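Local coordinates for cupin 2, conserved barrel (Desulfitobacterium hafniense, PDB 2OZJ), which is of unknown function but belongs to the cupin superfamily, whose small beta-barrels often house a metal or small-molecule site, at residues Y62-G67 against G100-L105; S18-R23 against L42-D47; E54-D59 against Q106-D111. All coordinates share one frame; numbering follows the deposited sequence. Where two conformers were deposited one is given.

Overall arrangement
All three contacts are built on one antiparallel sheet of the cupin barrel, in which strand 102-109 lies between strands 38-46 and 60-65. Along the chain contact 2 closes first, laying the loop 18-23 over strand 38-46; contact 1 follows, pairing strand 60-65 with the first half of strand 102-109, and lies within the span bracketed by contact 3, which joins the loop before strand 60-65 to the second half of strand 102-109. The centres of contacts 1 and 2 are about 7 Å apart; that of contact 3 is about 18 Å from contact 1's and 20 Å from contact 2's, across the chain's centre. Contacts 1 and 3 thus share strand 102-109, and its neighbour 38-46 carries contact 2.

Contact 1: residues Y62-G67 against G100-L105; sequences YLILQG and GRFKML
Leu63 and Leu105 face each other as an antiparallel hydrogen-bonded pair, the N of each bonded to the O of the other at 2.9 Å, with both donors in the carbonyl plane. Beyond the next pair, Ile64 with Met104, the register slips: Leu65 and Gln66 both stand opposite Lys103, a classic beta bulge. Lys103 O takes the N-H of Leu65 at 2.8 Å and, weakly, that of Gln66, while Lys103 N bonds to Gln66 O.

The apolar side chains divide between two faces. On one, Leu63 and Leu105 meet through their CD2 methyls at 4.1 Å. On the other, Ile64 CD1 lies 4.2 Å from Met104 CB, and selenomethionine Met104 runs alongside Tyr62, its SE 3.7 Å from CD1 in an oblique Met-aromatic contact. CG of Met104 sits between backbone N and carbonyl carbon (chi1 69°), a turn that carries the chain down beside the ring; the phenol OH bonds onward to His94.

The polar pair is Gln66 and Lys103, extended side by side. Lys103 NZ gives Gln66 OE1 a bond of 3.0 Å, coming from above the amide carbonyl plane, and also bonds to Ala17 O and, weakly, Ile20 O. At Gly67 a CB would collide with Arg101 O, so glycine suits the corner.

Three neutral oxygens thus hold the ammonium and probably stabilise its charge at the bulge, while apolar side chains pack both faces around Leu63 and Ile64.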
ATOM      1  N   TYR A  62       3.278   7.668   1.123  1.00 11.56           N
ATOM      2  CA  TYR A  62       3.887   7.064   2.327  1.00 12.00           C
ATOM      3  C   TYR A  62       2.757   6.486   3.207  1.00 13.35           C
ATOM      4  O   TYR A  62       1.743   7.150   3.473  1.00 13.41           O
ATOM      5  CB  TYR A  62       4.638   8.099   3.139  1.00 15.86           C
ATOM      6  CG  TYR A  62       5.827   8.656   2.455  1.00 12.79           C
ATOM      7  CD1 TYR A  62       6.954   7.891   2.311  1.00 15.55           C
ATOM      8  CD2 TYR A  62       5.839   9.944   1.948  1.00 12.00           C
ATOM      9  CE1 TYR A  62       8.072   8.385   1.677  1.00 17.25           C
ATOM     10  CE2 TYR A  62       6.975  10.450   1.298  1.00 16.70           C
ATOM     11  CZ  TYR A  62       8.074   9.659   1.176  1.00 14.38           C
ATOM     12  OH  TYR A  62       9.209  10.121   0.549  1.00 18.95           O
ATOM     13  N   LEU A  63       2.957   5.264   3.673  1.00 12.25           N
ATOM     14  CA  LEU A  63       2.039   4.584   4.585  1.00 13.32           C
ATOM     15  C   LEU A  63       2.823   4.085   5.781  1.00 12.55           C
ATOM     16  O   LEU A  63       3.758   3.293   5.623  1.00 15.26           O
ATOM     17  CB  LEU A  63       1.309   3.424   3.928  1.00 12.18           C
ATOM     18  CG  LEU A  63       0.420   2.546   4.827  1.00 16.10           C
ATOM     19  CD1 LEU A  63      -0.902   3.202   5.325  1.00 18.62           C
ATOM     20  CD2 LEU A  63       0.069   1.277   3.993  1.00 17.01           C
ATOM     21  N   ILE A  64       2.472   4.588   6.971  1.00 14.35           N
ATOM     22  CA  ILE A  64       3.180   4.190   8.177  1.00 12.18           C
ATOM     23  C   ILE A  64       2.637   2.849   8.661  1.00 13.70           C
ATOM     24  O   ILE A  64       1.442   2.700   8.854  1.00 15.23           O
ATOM     25  CB  ILE A  64       3.085   5.237   9.289  1.00 15.22           C
ATOM     26  CG1 ILE A  64       3.475   6.602   8.758  1.00 16.32           C
ATOM     27  CG2 ILE A  64       4.010   4.850  10.475  1.00 17.03           C
ATOM     28  CD1 ILE A  64       4.838   6.664   8.177  1.00 20.14           C
ATOM     29  N   LEU A  65       3.517   1.868   8.817  1.00 12.09           N
ATOM     30  CA  LEU A  65       3.114   0.528   9.197  1.00 13.91           C
ATOM     31  C   LEU A  65       3.208   0.322  10.711  1.00 14.24           C
ATOM     32  O   LEU A  65       2.403  -0.393  11.307  1.00 17.75           O
ATOM     33  CB  LEU A  65       3.986  -0.504   8.490  1.00 13.92           C
ATOM     34  CG  LEU A  65       3.978  -0.435   6.966  1.00 13.26           C
ATOM     35  CD1 LEU A  65       4.965  -1.444   6.412  1.00 14.81           C
ATOM     36  CD2 LEU A  65       2.572  -0.635   6.386  1.00 14.25           C
ATOM     37  N   GLN A  66       4.196   0.949  11.335  1.00 13.62           N
ATOM     38  CA  GLN A  66       4.497   0.726  12.728  1.00 16.04           C
ATOM     39  C   GLN A  66       5.358   1.894  13.163  1.00 14.81           C
ATOM     40  O   GLN A  66       6.147   2.408  12.391  1.00 15.19           O
ATOM     41  CB  GLN A  66       5.260  -0.585  12.830  1.00 16.40           C
ATOM     42  CG  GLN A  66       5.417  -1.184  14.192  1.00 23.68           C
ATOM     43  CD  GLN A  66       6.335  -2.409  14.146  1.00 23.87           C
ATOM     44  OE1 GLN A  66       6.003  -3.439  13.544  1.00 35.87           O
ATOM     45  NE2 GLN A  66       7.508  -2.291  14.774  1.00 41.14           N
ATOM     46  N   GLY A  67       5.208   2.327  14.400  1.00 16.42           N
ATOM     47  CA  GLY A  67       5.978   3.459  14.905  1.00 15.04           C
ATOM     48  C   GLY A  67       5.433   4.790  14.440  1.00 15.71           C
ATOM     49  O   GLY A  67       4.385   4.871  13.795  1.00 17.01           O
ATOM     50  N   GLY A 100      11.523   7.880  17.108  1.00 21.42           N
ATOM     51  CA  GLY A 100      11.897   6.518  17.449  1.00 21.12           C
ATOM     52  C   GLY A 100      11.920   5.642  16.208  1.00 18.35           C
ATOM     53  O   GLY A 100      12.052   6.127  15.076  1.00 17.33           O
ATOM     54  N   ARG A 101      11.821   4.339  16.434  1.00 18.02           N
ATOM     55  CA  ARG A 101      11.806   3.364  15.359  1.00 16.15           C
ATOM     56  C   ARG A 101      10.475   3.403  14.594  1.00 15.88           C
ATOM     57  O   ARG A 101       9.425   3.661  15.167  1.00 17.80           O
ATOM     58  CB  ARG A 101      12.008   1.954  15.911  1.00 17.20           C
ATOM     59  CG  ARG A 101      13.387   1.704  16.494  1.00 18.85           C
ATOM     60  CD  ARG A 101      13.310   0.880  17.773  1.00 34.41           C
ATOM     61  NE  ARG A 101      13.425  -0.552  17.513  1.00 38.39           N
ATOM     62  CZ  ARG A 101      14.473  -1.310  17.850  1.00 40.39           C
ATOM     63  NH1 ARG A 101      15.542  -0.807  18.483  1.00 42.72           N
ATOM     64  NH2 ARG A 101      14.446  -2.606  17.561  1.00 40.36           N
ATOM     65  N   PHE A 102      10.526   3.201  13.291  1.00 15.02           N
ATOM     66  CA  PHE A 102       9.298   3.044  12.509  1.00 15.24           C
ATOM     67  C   PHE A 102       9.542   2.225  11.241  1.00 14.67           C
ATOM     68  O   PHE A 102      10.676   2.001  10.823  1.00 12.64           O
ATOM     69  CB  PHE A 102       8.615   4.409  12.191  1.00 15.92           C
ATOM     70  CG  PHE A 102       9.231   5.149  11.060  1.00 13.37           C
ATOM     71  CD1 PHE A 102      10.511   5.662  11.171  1.00 17.13           C
ATOM     72  CD2 PHE A 102       8.536   5.311   9.866  1.00 20.38           C
ATOM     73  CE1 PHE A 102      11.100   6.330  10.124  1.00 17.06           C
ATOM     74  CE2 PHE A 102       9.123   5.974   8.823  1.00 17.99           C
ATOM     75  CZ  PHE A 102      10.399   6.476   8.938  1.00 19.19           C
ATOM     76  N   LYS A 103       8.432   1.774  10.664  1.00 12.77           N
ATOM     77  CA  LYS A 103       8.418   1.051   9.445  1.00 12.74           C
ATOM     78  C   LYS A 103       7.417   1.716   8.515  1.00 12.74           C
ATOM     79  O   LYS A 103       6.338   2.145   8.952  1.00 13.59           O
ATOM     80  CB  LYS A 103       7.965  -0.376   9.682  1.00 14.20           C
ATOM     81  CG  LYS A 103       8.850  -1.199  10.591  1.00 12.90           C
ATOM     82  CD  LYS A 103       8.214  -2.566  10.836  1.00 14.53           C
ATOM     83  CE  LYS A 103       8.993  -3.379  11.875  1.00 18.47           C
ATOM     84  NZ  LYS A 103       8.341  -4.699  12.138  1.00 15.07           N
HETATM   85  N   MSE A 104       7.763   1.841   7.242  0.70 13.62           N
HETATM   86  CA  MSE A 104       6.830   2.395   6.263  0.70 14.63           C
HETATM   87  C   MSE A 104       6.882   1.708   4.912  0.70 14.10           C
HETATM   88  O   MSE A 104       7.887   1.113   4.528  0.70 12.29           O
HETATM   89  CB  MSE A 104       7.104   3.885   6.063  0.70 15.54           C
HETATM   90  CG  MSE A 104       8.392   4.149   5.367  0.70 14.94           C
HETATM   91 SE   MSE A 104       8.662   5.995   4.928  0.53 21.53          SE
HETATM   92  CE  MSE A 104      10.532   5.799   4.539  0.70 22.65           C
ATOM     93  N   LEU A 105       5.782   1.845   4.174  1.00 11.67           N
ATOM     94  CA  LEU A 105       5.698   1.517   2.755  1.00 11.32           C
ATOM     95  C   LEU A 105       5.763   2.811   1.968  1.00 11.45           C
ATOM     96  O   LEU A 105       5.091   3.771   2.308  1.00 12.59           O
ATOM     97  CB  LEU A 105       4.369   0.813   2.465  1.00 11.86           C
ATOM     98  CG  LEU A 105       3.997   0.522   1.007  1.00 14.68           C
ATOM     99  CD1 LEU A 105       4.845  -0.573   0.436  1.00 15.32           C
ATOM    100  CD2 LEU A 105       2.518   0.181   0.941  1.00 16.20           C
TER

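Contact 2: residues S18-R23 against L42-D47; sequences SLIEAR and LFSFAD
Ser44 reaches up from strand 38-46 to the loop 18-23 and gives its hydroxyl proton to Glu21 O, with OG 2.6 Å from that oxygen and in the carbonyl plane. Its CB points toward the loop, and with OG between backbone N and carbonyl carbon (chi1 68°) the hydroxyl lies within bonding distance of Glu21 O. A water donates to the same OG at 2.9 Å and accepts from Arg23 N, so the hydroxyl holds Glu21 O directly and Arg23 N through the water; the loop forms no direct backbone bond to the strand.

Ile20 provides the apolar anchor. CG1 lies opposite the backbone N (chi1 -162°) and the chain runs on extended, taking CD1 down over the strand to 4.1 Å from Leu42 CB and 3.7 Å from Leu42 O. Nearby, Leu42 CD1 meets Leu19 CB at 3.9 Å, and Leu28 of the adjacent strand 28-34 also packs on Ile20. Farther along, the methyl of Ala46 is short enough to let Arg23 O approach to 3.8 Å.

The strand shows the usual beta alternation, with Leu42, Ser44 and Ala46 facing the loop and Phe43 and Phe45 the other side: an N-terminal segment laid over a sheet of the cupin barrel.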
ATOM      1  N   SER A  18       5.404  -7.187   9.358  1.00 17.14           N
ATOM      2  CA  SER A  18       6.187  -8.355   9.748  1.00 16.51           C
ATOM      3  C   SER A  18       7.277  -8.720   8.716  1.00 16.73           C
ATOM      4  O   SER A  18       8.114  -9.568   9.005  1.00 20.14           O
ATOM      5  CB  SER A  18       5.263  -9.553  10.069  1.00 16.30           C
ATOM      6  OG  SER A  18       4.826 -10.153   8.888  1.00 21.74           O
ATOM      7  N   LEU A  19       7.272  -8.112   7.530  1.00 15.37           N
ATOM      8  CA  LEU A  19       8.198  -8.466   6.469  1.00 14.44           C
ATOM      9  C   LEU A  19       9.555  -7.732   6.611  1.00 15.51           C
ATOM     10  O   LEU A  19      10.491  -8.076   5.925  1.00 19.60           O
ATOM     11  CB  LEU A  19       7.616  -8.197   5.097  1.00 15.72           C
ATOM     12  CG  LEU A  19       6.334  -8.971   4.728  1.00 15.01           C
ATOM     13  CD1 LEU A  19       5.923  -8.506   3.348  1.00 13.89           C
ATOM     14  CD2 LEU A  19       6.525 -10.467   4.777  1.00 22.75           C
ATOM     15  N   ILE A  20       9.638  -6.766   7.521  1.00 18.21           N
ATOM     16  CA  ILE A  20      10.880  -6.010   7.754  1.00 17.65           C
ATOM     17  C   ILE A  20      11.074  -5.778   9.260  1.00 16.40           C
ATOM     18  O   ILE A  20      10.126  -5.456   9.975  1.00 18.72           O
ATOM     19  CB  ILE A  20      10.910  -4.685   6.932  1.00 17.07           C
ATOM     20  CG1 ILE A  20      12.323  -4.109   6.814  1.00 20.30           C
ATOM     21  CG2 ILE A  20       9.968  -3.607   7.484  1.00 16.76           C
ATOM     22  CD1 ILE A  20      12.416  -3.047   5.730  1.00 19.72           C
ATOM     23  N   GLU A  21      12.294  -5.942   9.748  1.00 15.51           N
ATOM     24  CA  GLU A  21      12.596  -5.569  11.132  1.00 18.66           C
ATOM     25  C   GLU A  21      12.804  -4.067  11.275  1.00 19.58           C
ATOM     26  O   GLU A  21      12.920  -3.366  10.282  1.00 19.92           O
ATOM     27  CB  GLU A  21      13.829  -6.318  11.627  1.00 20.55           C
ATOM     28  CG  GLU A  21      13.580  -7.819  11.636  1.00 23.73           C
ATOM     29  CD  GLU A  21      14.864  -8.634  11.539  1.00 33.99           C
ATOM     30  OE1 GLU A  21      15.522  -8.617  10.476  1.00 38.27           O
ATOM     31  OE2 GLU A  21      15.206  -9.291  12.526  1.00 35.95           O
ATOM     32  N   ALA A  22      12.804  -3.579  12.513  1.00 19.72           N
ATOM     33  CA  ALA A  22      13.177  -2.226  12.775  0.50 20.10           C
ATOM     34  C   ALA A  22      14.404  -2.293  13.718  0.50 19.33           C
ATOM     35  O   ALA A  22      14.595  -3.231  14.520  0.50 18.71           O
ATOM     36  CB  ALA A  22      11.949  -1.389  13.291  1.00 19.63           C
ATOM     37  N   ARG A  23      15.332  -1.381  13.499  0.50 16.98           N
ATOM     38  CA  ARG A  23      16.561  -1.374  14.265  1.00 16.46           C
ATOM     39  C   ARG A  23      16.793   0.062  14.701  1.00 14.96           C
ATOM     40  O   ARG A  23      16.390   1.009  14.029  1.00 16.39           O
ATOM     41  CB  ARG A  23      17.736  -1.875  13.423  1.00 16.76           C
ATOM     42  CG  ARG A  23      17.685  -3.361  13.029  1.00 23.82           C
ATOM     43  CD  ARG A  23      18.413  -4.215  14.050  1.00 36.74           C
ATOM     44  NE  ARG A  23      18.474  -5.626  13.679  1.00 39.84           N
ATOM     45  CZ  ARG A  23      17.471  -6.499  13.812  1.00 47.20           C
ATOM     46  NH1 ARG A  23      16.289  -6.138  14.318  1.00 45.56           N
ATOM     47  NH2 ARG A  23      17.654  -7.756  13.428  1.00 46.10           N
ATOM     48  N   LEU A  42       9.631  -1.189   1.137  1.00 10.94           N
ATOM     49  CA  LEU A  42       9.485  -1.147   2.593  1.00 12.61           C
ATOM     50  C   LEU A  42      10.785  -0.583   3.184  1.00 12.27           C
ATOM     51  O   LEU A  42      11.874  -0.960   2.746  1.00 13.19           O
ATOM     52  CB  LEU A  42       9.255  -2.535   3.200  1.00 14.06           C
ATOM     53  CG  LEU A  42       7.950  -3.248   2.969  1.00 14.56           C
ATOM     54  CD1 LEU A  42       7.930  -4.551   3.798  1.00 19.06           C
ATOM     55  CD2 LEU A  42       6.752  -2.269   3.249  1.00 18.59           C
ATOM     56  N   PHE A  43      10.670   0.286   4.176  1.00 12.53           N
ATOM     57  CA  PHE A  43      11.818   0.852   4.845  1.00 14.25           C
ATOM     58  C   PHE A  43      11.575   0.834   6.333  1.00 12.93           C
ATOM     59  O   PHE A  43      10.418   0.974   6.791  1.00 12.71           O
ATOM     60  CB  PHE A  43      12.057   2.319   4.515  1.00 13.86           C
ATOM     61  CG  PHE A  43      12.406   2.582   3.129  1.00 15.70           C
ATOM     62  CD1 PHE A  43      13.708   2.362   2.655  1.00 19.56           C
ATOM     63  CD2 PHE A  43      11.475   3.094   2.252  1.00 19.99           C
ATOM     64  CE1 PHE A  43      14.056   2.632   1.302  1.00 22.65           C
ATOM     65  CE2 PHE A  43      11.829   3.319   0.891  1.00 20.63           C
ATOM     66  CZ  PHE A  43      13.109   3.100   0.434  1.00 23.59           C
ATOM     67  N   SER A  44      12.668   0.737   7.086  1.00 13.53           N
ATOM     68  CA  SER A  44      12.621   1.008   8.509  1.00 13.21           C
ATOM     69  C   SER A  44      13.886   1.696   8.958  1.00 12.75           C
ATOM     70  O   SER A  44      14.981   1.378   8.450  1.00 13.77           O
ATOM     71  CB  SER A  44      12.450  -0.278   9.254  1.00 13.18           C
ATOM     72  OG  SER A  44      13.589  -1.079   9.150  1.00 18.45           O
ATOM     73  N   PHE A  45      13.743   2.654   9.870  1.00 14.21           N
ATOM     74  CA  PHE A  45      14.858   3.242  10.574  1.00 14.76           C
ATOM     75  C   PHE A  45      14.351   3.965  11.802  1.00 12.74           C
ATOM     76  O   PHE A  45      13.135   4.010  12.047  1.00 15.97           O
ATOM     77  CB  PHE A  45      15.726   4.132   9.669  1.00 18.02           C
ATOM     78  CG  PHE A  45      15.013   5.289   9.038  1.00 18.55           C
ATOM     79  CD1 PHE A  45      14.300   5.113   7.872  1.00 22.64           C
ATOM     80  CD2 PHE A  45      15.125   6.576   9.585  1.00 19.90           C
ATOM     81  CE1 PHE A  45      13.657   6.183   7.271  1.00 27.92           C
ATOM     82  CE2 PHE A  45      14.501   7.661   8.989  1.00 23.81           C
ATOM     83  CZ  PHE A  45      13.761   7.464   7.833  1.00 23.07           C
ATOM     84  N   ALA A  46      15.271   4.560  12.545  1.00 13.05           N
ATOM     85  CA  ALA A  46      14.923   5.245  13.779  1.00 15.98           C
ATOM     86  C   ALA A  46      15.450   6.656  13.682  1.00 21.31           C
ATOM     87  O   ALA A  46      16.531   6.896  13.126  1.00 23.11           O
ATOM     88  CB  ALA A  46      15.543   4.539  14.983  1.00 19.55           C
ATOM     89  N   ASP A  47      14.684   7.602  14.214  1.00 25.19           N
ATOM     90  CA  ASP A  47      15.129   8.995  14.344  1.00 26.19           C
ATOM     91  C   ASP A  47      15.646   9.575  12.991  1.00 28.99           C
ATOM     92  O   ASP A  47      14.999   9.379  11.939  1.00 26.32           O
ATOM     93  CB  ASP A  47      16.099   9.061  15.526  1.00 26.27           C
ATOM     94  CG  ASP A  47      15.416   8.641  16.860  1.00 26.57           C
ATOM     95  OD1 ASP A  47      14.219   8.948  17.063  1.00 24.76           O
ATOM     96  OD2 ASP A  47      16.054   8.003  17.712  1.00 29.93           O
TER
HETATM   97  O   HOH W   1      15.598  -0.240  10.991  1.00 13.38           O

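Contact 3: residues E54-D59 against Q106-D111; sequences EEYFGD and QITLID
Tyr56 and Gln106 come at each other from opposite directions, the phenol meeting the carboxamide, with ring and amide planes 59° apart. In the conformer given, one of two for this glutamine, Gln106 NE2 lies 3.3 Å from Tyr56 OH in a weak hydrogen bond, and its stronger link is to Thr108 OG1 at 3.0 Å, nearly straight (173°) and in the amide plane. That second bond probably helps to set the rotation of the amide. Glutamine suits the place because one NH2 can serve two hydroxyls.

Thr108 crosses the tyrosine at about a right angle, bringing CG2 obliquely to 4.2 Å from Tyr56 CG. With OG1 beside the backbone N (chi1 -57°), CG2 falls anti to it, next to the loop, while OG1 also pairs with Thr60. With Tyr56 cut back to an alanine, Gln106 NE2 is likely to lose its weak phenol partner and the Thr108 methyl the ring beside it.

Farther along the loop the contact passes to the backbones. Asp59 O accepts from Leu109 N at 2.9 Å, and Gly58 CA comes within 3.3 Å of Leu109 O, where any side chain would clash. A water bridges Gly58 N to Leu109 O.

The loop 54-59 thus borders the end of strand 102-109 just before strand 60-65 begins; Tyr62 packs on Tyr56, Asp59 OD1 bonds to Ala90 N, and Asp59 OD2 to Leu5 N of the second subunit.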
ATOM      1  N   GLU A  54      14.541  14.839   0.142  1.00 31.39           N
ATOM      2  CA  GLU A  54      14.249  14.187  -1.124  1.00 29.46           C
ATOM      3  C   GLU A  54      13.352  15.070  -1.972  1.00 26.13           C
ATOM      4  O   GLU A  54      12.615  15.918  -1.457  1.00 23.19           O
ATOM      5  CB  GLU A  54      13.557  12.849  -0.898  1.00 30.40           C
ATOM      6  CG  GLU A  54      14.310  11.894  -0.014  1.00 38.97           C
ATOM      7  CD  GLU A  54      15.500  11.250  -0.707  1.00 49.88           C
ATOM      8  OE1 GLU A  54      15.952  11.752  -1.759  1.00 55.10           O
ATOM      9  OE2 GLU A  54      15.995  10.230  -0.186  1.00 60.40           O
ATOM     10  N   GLU A  55      13.457  14.872  -3.278  1.00 26.34           N
ATOM     11  CA  GLU A  55      12.603  15.546  -4.271  1.00 27.56           C
ATOM     12  C   GLU A  55      12.462  14.600  -5.447  1.00 26.80           C
ATOM     13  O   GLU A  55      13.419  14.375  -6.200  1.00 27.78           O
ATOM     14  CB  GLU A  55      13.208  16.866  -4.728  1.00 29.26           C
ATOM     15  CG  GLU A  55      12.785  17.294  -6.136  1.00 33.11           C
ATOM     16  CD  GLU A  55      12.926  18.772  -6.375  1.00 38.14           C
ATOM     17  OE1 GLU A  55      13.703  19.442  -5.652  1.00 41.89           O
ATOM     18  OE2 GLU A  55      12.259  19.265  -7.307  1.00 45.69           O
ATOM     19  N   TYR A  56      11.277  14.017  -5.589  1.00 21.95           N
ATOM     20  CA  TYR A  56      11.067  13.008  -6.602  1.00 21.08           C
ATOM     21  C   TYR A  56      10.400  13.644  -7.815  1.00 19.15           C
ATOM     22  O   TYR A  56       9.748  14.687  -7.709  1.00 17.63           O
ATOM     23  CB  TYR A  56      10.198  11.869  -6.064  1.00 21.47           C
ATOM     24  CG  TYR A  56      10.832  11.111  -4.911  1.00 20.66           C
ATOM     25  CD1 TYR A  56      12.007  10.397  -5.088  1.00 26.87           C
ATOM     26  CD2 TYR A  56      10.274  11.138  -3.644  1.00 17.33           C
ATOM     27  CE1 TYR A  56      12.598   9.710  -4.029  1.00 27.99           C
ATOM     28  CE2 TYR A  56      10.838  10.441  -2.592  1.00 18.02           C
ATOM     29  CZ  TYR A  56      11.996   9.732  -2.785  1.00 25.63           C
ATOM     30  OH  TYR A  56      12.561   9.065  -1.723  1.00 24.75           O
ATOM     31  N   PHE A  57      10.554  12.987  -8.958  1.00 18.48           N
ATOM     32  CA  PHE A  57      10.013  13.518 -10.208  1.00 22.25           C
ATOM     33  C   PHE A  57       8.546  13.121 -10.351  1.00 20.40           C
ATOM     34  O   PHE A  57       7.807  13.760 -11.111  1.00 24.16           O
ATOM     35  CB  PHE A  57      10.847  13.064 -11.409  1.00 24.48           C
ATOM     36  CG  PHE A  57      12.170  13.798 -11.534  1.00 29.46           C
ATOM     37  CD1 PHE A  57      12.235  15.029 -12.169  1.00 31.84           C
ATOM     38  CD2 PHE A  57      13.342  13.265 -10.992  1.00 34.34           C
ATOM     39  CE1 PHE A  57      13.448  15.714 -12.279  1.00 31.21           C
ATOM     40  CE2 PHE A  57      14.552  13.946 -11.105  1.00 33.94           C
ATOM     41  CZ  PHE A  57      14.596  15.173 -11.751  1.00 30.69           C
ATOM     42  N   GLY A  58       8.138  12.119  -9.581  1.00 17.48           N
ATOM     43  CA  GLY A  58       6.774  11.661  -9.562  1.00 12.69           C
ATOM     44  C   GLY A  58       6.181  11.716  -8.174  1.00 13.08           C
ATOM     45  O   GLY A  58       6.871  11.917  -7.184  1.00 13.65           O
ATOM     46  N   ASP A  59       4.869  11.515  -8.122  1.00 11.48           N
ATOM     47  CA  ASP A  59       4.116  11.465  -6.873  1.00 10.20           C
ATOM     48  C   ASP A  59       4.512  10.261  -6.035  1.00 11.11           C
ATOM     49  O   ASP A  59       4.837   9.203  -6.572  1.00 11.69           O
ATOM     50  CB  ASP A  59       2.613  11.405  -7.163  1.00  7.80           C
ATOM     51  CG  ASP A  59       2.072  12.647  -7.829  1.00  9.84           C
ATOM     52  OD1 ASP A  59       2.721  13.700  -7.844  1.00 12.85           O
ATOM     53  OD2 ASP A  59       0.932  12.548  -8.331  1.00 10.10           O
ATOM     54  N   GLN A 106       6.558   2.812   0.901  0.50 10.13           N
ATOM     55  CA  GLN A 106       6.636   3.946  -0.010  0.50 11.28           C
ATOM     56  C   GLN A 106       6.245   3.462  -1.401  0.50 11.89           C
ATOM     57  O   GLN A 106       6.699   2.404  -1.848  0.50 11.04           O
ATOM     58  CB  GLN A 106       8.062   4.486  -0.049  0.50  9.00           C
ATOM     59  CG  GLN A 106       8.310   5.558  -1.102  0.50 10.65           C
ATOM     60  CD  GLN A 106       9.687   6.224  -0.969  0.50 13.19           C
ATOM     61  OE1 GLN A 106      10.351   6.104   0.054  0.50  9.65           O
ATOM     62  NE2 GLN A 106      10.101   6.925  -2.016  0.50 12.67           N
ATOM     63  N   ILE A 107       5.396   4.228  -2.069  1.00 11.69           N
ATOM     64  CA  ILE A 107       5.073   3.993  -3.474  1.00 11.35           C
ATOM     65  C   ILE A 107       5.374   5.256  -4.219  1.00 13.71           C
ATOM     66  O   ILE A 107       4.817   6.281  -3.899  1.00 13.37           O
ATOM     67  CB  ILE A 107       3.588   3.599  -3.674  1.00 12.14           C
ATOM     68  CG1 ILE A 107       3.283   2.305  -2.936  1.00 14.76           C
ATOM     69  CG2 ILE A 107       3.256   3.480  -5.218  1.00 12.45           C
ATOM     70  CD1 ILE A 107       1.774   2.078  -2.776  1.00 16.67           C
ATOM     71  N   THR A 108       6.295   5.193  -5.172  1.00 13.57           N
ATOM     72  CA  THR A 108       6.640   6.354  -5.968  1.00 14.06           C
ATOM     73  C   THR A 108       6.471   6.079  -7.459  1.00 16.27           C
ATOM     74  O   THR A 108       6.951   5.074  -7.969  1.00 15.75           O
ATOM     75  CB  THR A 108       8.058   6.856  -5.679  1.00 14.75           C
ATOM     76  OG1 THR A 108       8.186   7.159  -4.297  1.00 20.87           O
ATOM     77  CG2 THR A 108       8.326   8.123  -6.461  1.00 14.67           C
ATOM     78  N   LEU A 109       5.758   6.959  -8.148  1.00 18.88           N
ATOM     79  CA  LEU A 109       5.683   6.890  -9.607  1.00 20.28           C
ATOM     80  C   LEU A 109       6.973   7.423 -10.234  1.00 24.93           C
ATOM     81  O   LEU A 109       7.481   8.480  -9.852  1.00 23.51           O
ATOM     82  CB  LEU A 109       4.524   7.699 -10.097  1.00 21.69           C
ATOM     83  CG  LEU A 109       3.172   7.270  -9.532  1.00 19.87           C
ATOM     84  CD1 LEU A 109       2.074   8.099 -10.159  1.00 18.02           C
ATOM     85  CD2 LEU A 109       2.882   5.771  -9.680  1.00 20.87           C
ATOM     86  N   ILE A 110       7.540   6.661 -11.147  1.00 29.01           N
ATOM     87  CA  ILE A 110       8.689   7.151 -11.910  1.00 35.71           C
ATOM     88  C   ILE A 110       7.984   7.640 -13.167  1.00 42.30           C
ATOM     89  O   ILE A 110       7.718   6.839 -14.075  1.00 45.20           O
ATOM     90  CB  ILE A 110       9.720   6.059 -12.233  1.00 36.61           C
ATOM     91  CG1 ILE A 110      10.060   5.237 -10.998  1.00 33.16           C
ATOM     92  CG2 ILE A 110      10.998   6.692 -12.846  1.00 36.96           C
ATOM     93  CD1 ILE A 110      10.543   6.079  -9.849  1.00 39.69           C
ATOM     94  N   ASP A 111       7.592   8.922 -13.147  1.00 44.86           N
ATOM     95  CA  ASP A 111       6.754   9.572 -14.167  1.00 45.07           C
ATOM     96  C   ASP A 111       6.158  10.848 -13.582  1.00 44.99           C
ATOM     97  O   ASP A 111       6.267  11.923 -14.186  1.00 46.65           O
ATOM     98  CB  ASP A 111       5.616   8.666 -14.670  1.00 46.50           C
ATOM     99  CG  ASP A 111       6.037   7.739 -15.841  1.00 50.24           C
ATOM    100  OD1 ASP A 111       6.932   8.104 -16.645  1.00 57.10           O
ATOM    101  OD2 ASP A 111       5.459   6.633 -15.961  1.00 56.13           O
TER
HETATM  102  O   HOH W   2       9.980   9.807  -8.935  1.00 37.18           O